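Local coordinates for D-alanyl transferase DltD (Enterococcus faecium TX0133A04, PDB 6PFX), which probably acts as a membrane-associated D-alanyl transferase with an SGNH-hydrolase-like fold in the D-alanylation of lipoteichoic acid in the Gram-positive cell wall, at residues D115-N118 with T119-E123; Q360-P363 with F364-N368. All blocks are in the same frame, centred on the assembly; numbering follows the deposited sequence.

Contact 1. Residues D115-N118 with T119-E123; sequences DYFN and TYYSE
Asp115 O takes the backbone N-H of Thr119 at 3.3 Å, an i to i+4 helical bond, and beyond it the helix frays: Tyr120 N and Tyr121 N both give weak bonds to Phe117 O, and Tyr121 is the first residue to leave helical geometry. Thr119 turns its hydroxyl back along the helix and donates from OG1 to the same Asp115 O at 3.0 Å. The two donors of Thr119 come from opposite faces of that carbonyl's plane, so one oxygen is gripped twice by one residue. As the chain leaves the helix, a water bridges two carbonyls, donating to Asn118 O at 2.6 Å and to Tyr121 O at 2.7 Å. Phe117 and Tyr121, one turn apart and both with CG anti to the backbone N (chi1 173° and 171°), lie side by side and point the same way. Their planes are 26° apart but slid so far that the rings barely overlap. Phe117 CZ, at the far end of its ring, comes obliquely to Tyr121 CD1 at 3.6 Å, while Tyr121 CB sits over the Phe117 face as a CH-pi contact. Tyr120 swings elsewhere, its CD2 edge 3.5 Å from Tyr116 O and its hydroxyl bonded to Pro75 O. Ser122 then N-caps helix 123-132, its OG meeting Gln125 N, so one short link ends one helix and starts the next. Phe117 stacks on Phe150 and packs with Tyr121 against Val153 of helix 151-154, whereas Tyr120 reaches Ser81 of helix 79-89 and helix 21-24.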
ATOM      1  N   ASP A 115      -8.032 -15.205   0.377  1.00 23.98           N
ATOM      2  CA  ASP A 115      -8.763 -14.639   1.504  1.00 28.80           C
ATOM      3  C   ASP A 115      -8.619 -13.122   1.560  1.00 24.81           C
ATOM      4  O   ASP A 115      -9.570 -12.413   1.914  1.00 26.93           O
ATOM      5  CB  ASP A 115      -8.265 -15.320   2.776  1.00 36.19           C
ATOM      6  CG  ASP A 115      -8.093 -16.833   2.595  1.00 47.04           C
ATOM      7  OD1 ASP A 115      -7.194 -17.253   1.821  1.00 38.91           O
ATOM      8  OD2 ASP A 115      -8.869 -17.596   3.210  1.00 55.75           O
ATOM      9  N   TYR A 116      -7.441 -12.599   1.197  1.00 21.89           N
ATOM     10  CA  TYR A 116      -7.225 -11.154   1.205  1.00 19.51           C
ATOM     11  C   TYR A 116      -7.953 -10.499   0.039  1.00 19.62           C
ATOM     12  O   TYR A 116      -8.615  -9.468   0.205  1.00 24.97           O
ATOM     13  CB  TYR A 116      -5.725 -10.848   1.135  1.00 20.18           C
ATOM     14  CG  TYR A 116      -4.950 -11.176   2.405  1.00 26.50           C
ATOM     15  CD1 TYR A 116      -5.577 -11.208   3.643  1.00 26.53           C
ATOM     16  CD2 TYR A 116      -3.588 -11.444   2.361  1.00 26.11           C
ATOM     17  CE1 TYR A 116      -4.865 -11.502   4.805  1.00 28.31           C
ATOM     18  CE2 TYR A 116      -2.874 -11.748   3.514  1.00 26.56           C
ATOM     19  CZ  TYR A 116      -3.519 -11.772   4.727  1.00 30.41           C
ATOM     20  OH  TYR A 116      -2.809 -12.067   5.867  1.00 33.80           O
ATOM     21  N   PHE A 117      -7.837 -11.089  -1.155  1.00 20.47           N
ATOM     22  CA  PHE A 117      -8.545 -10.549  -2.306  1.00 19.76           C
ATOM     23  C   PHE A 117     -10.035 -10.441  -2.010  1.00 22.04           C
ATOM     24  O   PHE A 117     -10.668  -9.414  -2.292  1.00 21.28           O
ATOM     25  CB  PHE A 117      -8.319 -11.422  -3.539  1.00 21.01           C
ATOM     26  CG  PHE A 117      -9.162 -11.006  -4.703  1.00 26.20           C
ATOM     27  CD1 PHE A 117      -8.754  -9.984  -5.537  1.00 24.68           C
ATOM     28  CD2 PHE A 117     -10.387 -11.595  -4.923  1.00 23.89           C
ATOM     29  CE1 PHE A 117      -9.547  -9.572  -6.583  1.00 25.76           C
ATOM     30  CE2 PHE A 117     -11.183 -11.190  -5.977  1.00 30.84           C
ATOM     31  CZ  PHE A 117     -10.762 -10.176  -6.801  1.00 25.81           C
ATOM     32  N   ASN A 118     -10.611 -11.501  -1.430  1.00 23.66           N
ATOM     33  CA  ASN A 118     -12.050 -11.544  -1.194  1.00 27.25           C
ATOM     34  C   ASN A 118     -12.497 -10.459  -0.221  1.00 28.65           C
ATOM     35  O   ASN A 118     -13.592  -9.904  -0.366  1.00 27.20           O
ATOM     36  CB  ASN A 118     -12.460 -12.921  -0.663  1.00 28.23           C
ATOM     37  CG  ASN A 118     -12.335 -14.015  -1.706  1.00 25.83           C
ATOM     38  OD1 ASN A 118     -12.224 -13.746  -2.902  1.00 27.82           O
ATOM     39  ND2 ASN A 118     -12.358 -15.263  -1.252  1.00 33.43           N
ATOM     40  N   THR A 119     -11.674 -10.148   0.785  1.00 28.23           N
ATOM     41  CA  THR A 119     -12.073  -9.148   1.771  1.00 28.79           C
ATOM     42  C   THR A 119     -12.299  -7.784   1.131  1.00 27.45           C
ATOM     43  O   THR A 119     -13.225  -7.057   1.511  1.00 26.95           O
ATOM     44  CB  THR A 119     -11.015  -9.034   2.868  1.00 29.73           C
ATOM     45  OG1 THR A 119     -10.925 -10.278   3.563  1.00 29.90           O
ATOM     46  CG2 THR A 119     -11.371  -7.925   3.849  1.00 29.67           C
ATOM     47  N   TYR A 120     -11.460  -7.409   0.171  1.00 22.74           N
ATOM     48  CA  TYR A 120     -11.518  -6.081  -0.416  1.00 28.16           C
ATOM     49  C   TYR A 120     -12.127  -6.054  -1.802  1.00 17.44           C
ATOM     50  O   TYR A 120     -12.327  -4.961  -2.347  1.00 24.59           O
ATOM     51  CB  TYR A 120     -10.121  -5.457  -0.428  1.00 27.17           C
ATOM     52  CG  TYR A 120      -9.593  -5.289   0.966  1.00 26.55           C
ATOM     53  CD1 TYR A 120      -9.921  -4.163   1.710  1.00 28.38           C
ATOM     54  CD2 TYR A 120      -8.799  -6.265   1.554  1.00 28.08           C
ATOM     55  CE1 TYR A 120      -9.455  -3.995   2.996  1.00 31.18           C
ATOM     56  CE2 TYR A 120      -8.328  -6.109   2.853  1.00 29.81           C
ATOM     57  CZ  TYR A 120      -8.665  -4.968   3.563  1.00 28.29           C
ATOM     58  OH  TYR A 120      -8.213  -4.778   4.847  1.00 29.63           O
ATOM     59  N   TYR A 121     -12.451  -7.210  -2.380  1.00 19.09           N
ATOM     60  CA  TYR A 121     -13.076  -7.225  -3.695  1.00 23.30           C
ATOM     61  C   TYR A 121     -14.341  -6.377  -3.665  1.00 20.65           C
ATOM     62  O   TYR A 121     -15.226  -6.594  -2.830  1.00 24.11           O
ATOM     63  CB  TYR A 121     -13.424  -8.646  -4.122  1.00 23.26           C
ATOM     64  CG  TYR A 121     -14.258  -8.668  -5.385  1.00 19.51           C
ATOM     65  CD1 TYR A 121     -13.750  -8.182  -6.583  1.00 22.74           C
ATOM     66  CD2 TYR A 121     -15.555  -9.160  -5.376  1.00 23.94           C
ATOM     67  CE1 TYR A 121     -14.516  -8.193  -7.746  1.00 20.37           C
ATOM     68  CE2 TYR A 121     -16.325  -9.172  -6.528  1.00 27.05           C
ATOM     69  CZ  TYR A 121     -15.799  -8.689  -7.708  1.00 24.24           C
ATOM     70  OH  TYR A 121     -16.554  -8.696  -8.861  1.00 27.47           O
ATOM     71  N   SER A 122     -14.413  -5.405  -4.575  1.00 19.20           N
ATOM     72  CA  SER A 122     -15.492  -4.427  -4.626  1.00 19.24           C
ATOM     73  C   SER A 122     -16.131  -4.512  -6.003  1.00 18.93           C
ATOM     74  O   SER A 122     -15.495  -4.162  -7.005  1.00 18.95           O
ATOM     75  CB  SER A 122     -14.952  -3.017  -4.400  1.00 20.59           C
ATOM     76  OG  SER A 122     -15.966  -2.065  -4.626  1.00 19.32           O
ATOM     77  N   GLU A 123     -17.375  -4.993  -6.062  1.00 20.48           N
ATOM     78  CA  GLU A 123     -18.100  -4.961  -7.324  1.00 21.57           C
ATOM     79  C   GLU A 123     -18.230  -3.531  -7.831  1.00 18.93           C
ATOM     80  O   GLU A 123     -18.149  -3.282  -9.040  1.00 18.37           O
ATOM     81  CB  GLU A 123     -19.491  -5.572  -7.162  1.00 23.94           C
ATOM     82  CG  GLU A 123     -19.513  -7.089  -7.115  1.00 31.44           C
ATOM     83  CD  GLU A 123     -20.913  -7.634  -6.886  1.00 35.58           C
ATOM     84  OE1 GLU A 123     -21.612  -7.126  -5.983  1.00 40.19           O
ATOM     85  OE2 GLU A 123     -21.319  -8.560  -7.618  1.00 42.57           O
TER
HETATM   86  O   HOH W   1     -15.663  -8.405  -0.911  1.00 30.85           O

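Contact 2. Residues Q360-P363 with F364-N368; sequences QIRP and FLEEN
Leu365 N to Ile361 O and Glu366 N to Arg362 O, both 2.9 Å, are the firm backbone bonds of this last helical turn. Above them Arg362 and Glu366 form a long salt bridge, NH1 to OE2 at 3.4 Å, whose hydrogen bond is weak. The carboxylate oxygen lies at the edge of the guanidinium, near its plane; with the two flat groups turned 74° to each other, OE2 meets NH1 alone and there is no two-pronged bond. A bend at chi3 (57°) curls the arginine back, and NH1 also gives a weak bond to Asn368 OD1, 3.3 Å away. The same curl lays the guanidinium over Pro363, whose CD lies beneath the centre of one face. The helix ends in a Schellman motif: Glu367 takes a positive phi of 58°, its N bonds to Phe364 O at 3.3 Å, and Asn368 N folds back to Pro363 O in a weak bond of 3.1 Å. Asn368 CB rests 4.0 Å from Pro363 CB. Ile361 and Leu365 run alongside each other, CG2 to CD1 at 3.7 Å, and lean on Phe42 and Ile40 of strand 39-43. Phe364 packs on Leu290 of strand 288-293, near a glycerol probably left from crystallisation. Apolar packing of these three side chains thus seats the helix on the sheet, and a salt bridge from Glu367 to Lys97 of strand 97-101 also ties its end there. The long, weak bonds around Arg362 suggest modest individual strength; Arg362 and, more distantly, Arg65 probably both offset the charge of Glu366.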
ATOM      1  N   GLN A 360      11.760  11.942   4.470  1.00 11.63           N
ATOM      2  CA  GLN A 360      11.516  12.021   3.041  1.00 13.60           C
ATOM      3  C   GLN A 360      10.087  12.420   2.724  1.00 10.83           C
ATOM      4  O   GLN A 360       9.871  13.114   1.732  1.00 12.30           O
ATOM      5  CB  GLN A 360      11.925  10.711   2.359  1.00 13.05           C
ATOM      6  CG  GLN A 360      13.447  10.472   2.547  1.00 15.33           C
ATOM      7  CD  GLN A 360      13.967   9.235   1.860  1.00 22.16           C
ATOM      8  OE1 GLN A 360      13.752   9.028   0.660  1.00 25.99           O
ATOM      9  NE2 GLN A 360      14.676   8.400   2.618  1.00 26.96           N
ATOM     10  N   ILE A 361       9.117  12.053   3.568  1.00 11.42           N
ATOM     11  CA  ILE A 361       7.735  12.466   3.330  1.00 11.56           C
ATOM     12  C   ILE A 361       7.602  13.978   3.439  1.00 11.59           C
ATOM     13  O   ILE A 361       6.971  14.625   2.594  1.00 11.37           O
ATOM     14  CB  ILE A 361       6.770  11.774   4.315  1.00 10.28           C
ATOM     15  CG1 ILE A 361       6.652  10.280   4.019  1.00 13.16           C
ATOM     16  CG2 ILE A 361       5.405  12.501   4.334  1.00 13.40           C
ATOM     17  CD1 ILE A 361       6.059   9.487   5.204  1.00 13.55           C
ATOM     18  N   ARG A 362       8.160  14.558   4.506  1.00 10.25           N
ATOM     19  CA  ARG A 362       7.971  15.977   4.783  1.00 11.67           C
ATOM     20  C   ARG A 362       8.497  16.862   3.665  1.00 10.12           C
ATOM     21  O   ARG A 362       7.717  17.680   3.144  1.00 12.82           O
ATOM     22  CB  ARG A 362       8.601  16.340   6.142  1.00 13.28           C
ATOM     23  CG  ARG A 362       8.310  17.774   6.624  1.00 17.14           C
ATOM     24  CD  ARG A 362       9.239  18.191   7.768  1.00 20.36           C
ATOM     25  NE  ARG A 362      10.639  18.075   7.370  1.00 23.38           N
ATOM     26  CZ  ARG A 362      11.248  18.878   6.502  1.00 31.67           C
ATOM     27  NH1 ARG A 362      10.588  19.880   5.929  1.00 34.39           N
ATOM     28  NH2 ARG A 362      12.526  18.678   6.207  1.00 34.47           N
ATOM     29  N   PRO A 363       9.751  16.763   3.222  1.00  9.53           N
ATOM     30  CA  PRO A 363      10.188  17.675   2.153  1.00 12.29           C
ATOM     31  C   PRO A 363       9.465  17.458   0.826  1.00 12.81           C
ATOM     32  O   PRO A 363       9.296  18.415   0.056  1.00 13.57           O
ATOM     33  CB  PRO A 363      11.692  17.413   2.056  1.00 13.07           C
ATOM     34  CG  PRO A 363      11.851  16.003   2.560  1.00 13.50           C
ATOM     35  CD  PRO A 363      10.837  15.866   3.662  1.00 12.60           C
ATOM     36  N   PHE A 364       9.008  16.232   0.550  1.00 10.54           N
ATOM     37  CA  PHE A 364       8.210  15.953  -0.643  1.00 12.48           C
ATOM     38  C   PHE A 364       6.885  16.697  -0.590  1.00 12.17           C
ATOM     39  O   PHE A 364       6.572  17.499  -1.473  1.00 13.36           O
ATOM     40  CB  PHE A 364       7.977  14.439  -0.733  1.00  9.30           C
ATOM     41  CG  PHE A 364       7.085  13.984  -1.872  1.00 10.77           C
ATOM     42  CD1 PHE A 364       7.260  14.452  -3.162  1.00 11.17           C
ATOM     43  CD2 PHE A 364       6.096  13.038  -1.640  1.00 10.39           C
ATOM     44  CE1 PHE A 364       6.434  14.000  -4.216  1.00  9.59           C
ATOM     45  CE2 PHE A 364       5.303  12.563  -2.663  1.00 10.74           C
ATOM     46  CZ  PHE A 364       5.455  13.062  -3.961  1.00 11.46           C
ATOM     47  N   LEU A 365       6.091  16.438   0.450  1.00  9.59           N
ATOM     48  CA  LEU A 365       4.745  16.992   0.531  1.00 10.71           C
ATOM     49  C   LEU A 365       4.752  18.495   0.829  1.00 13.80           C
ATOM     50  O   LEU A 365       3.809  19.198   0.445  1.00 19.62           O
ATOM     51  CB  LEU A 365       3.923  16.216   1.569  1.00 11.76           C
ATOM     52  CG  LEU A 365       3.702  14.725   1.283  1.00 11.42           C
ATOM     53  CD1 LEU A 365       2.737  14.080   2.294  1.00 11.44           C
ATOM     54  CD2 LEU A 365       3.163  14.538  -0.126  1.00 12.37           C
ATOM     55  N   GLU A 366       5.779  19.012   1.510  1.00 11.29           N
ATOM     56  CA  GLU A 366       5.881  20.450   1.783  1.00 11.13           C
ATOM     57  C   GLU A 366       6.649  21.208   0.703  1.00 18.17           C
ATOM     58  O   GLU A 366       6.797  22.433   0.808  1.00 16.90           O
ATOM     59  CB  GLU A 366       6.531  20.707   3.151  1.00 14.27           C
ATOM     60  CG  GLU A 366       5.716  20.155   4.314  1.00 17.70           C
ATOM     61  CD  GLU A 366       6.158  20.694   5.673  1.00 32.37           C
ATOM     62  OE1 GLU A 366       5.293  20.854   6.563  1.00 39.04           O
ATOM     63  OE2 GLU A 366       7.366  20.973   5.845  1.00 32.49           O
ATOM     64  N   GLU A 367       7.144  20.502  -0.317  1.00 15.14           N
ATOM     65  CA  GLU A 367       7.836  21.103  -1.461  1.00 15.56           C
ATOM     66  C   GLU A 367       9.067  21.923  -1.063  1.00 14.12           C
ATOM     67  O   GLU A 367       9.361  22.964  -1.649  1.00 16.82           O
ATOM     68  CB  GLU A 367       6.851  21.867  -2.361  1.00 17.42           C
ATOM     69  CG  GLU A 367       5.725  20.953  -2.867  1.00 15.91           C
ATOM     70  CD  GLU A 367       5.013  21.484  -4.102  1.00 37.37           C
ATOM     71  OE1 GLU A 367       5.595  22.312  -4.835  1.00 40.36           O
ATOM     72  OE2 GLU A 367       3.861  21.064  -4.341  1.00 50.16           O
ATOM     73  N   ASN A 368       9.843  21.424  -0.097  1.00 11.82           N
ATOM     74  CA  ASN A 368      11.145  22.032   0.160  1.00 13.60           C
ATOM     75  C   ASN A 368      12.005  21.983  -1.093  1.00 14.96           C
ATOM     76  O   ASN A 368      12.733  22.934  -1.401  1.00 16.19           O
ATOM     77  CB  ASN A 368      11.847  21.311   1.308  1.00 15.94           C
ATOM     78  CG  ASN A 368      11.197  21.576   2.632  1.00 20.21           C
ATOM     79  OD1 ASN A 368      10.112  21.074   2.914  1.00 22.57           O
ATOM     80  ND2 ASN A 368      11.855  22.375   3.460  1.00 31.17           N
TER

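How the contacts relate
From the N terminus, contact 1 comes first, at the end of helix 114-120 after strand 97-101, and contact 2 follows more than two hundred residues later at the end of helix 351-365. Each is local, turning the chain out of a helix without closing a long loop, and the two run in series, neither nested nor crossed. The centres of contact 1 and contact 2 are about 33 Å apart, on opposite sides of the chain's centre; between nearest atoms the gap is about 20 Å. Contact 1 links helix 114-120 to helix 123-132 and packs on helices 21-24, 79-89 and 151-154, with Tyr120 near a possible Ser-His-Asp triad; contact 2 sets helix 351-365 against strands 39-43, 97-101 and 288-293.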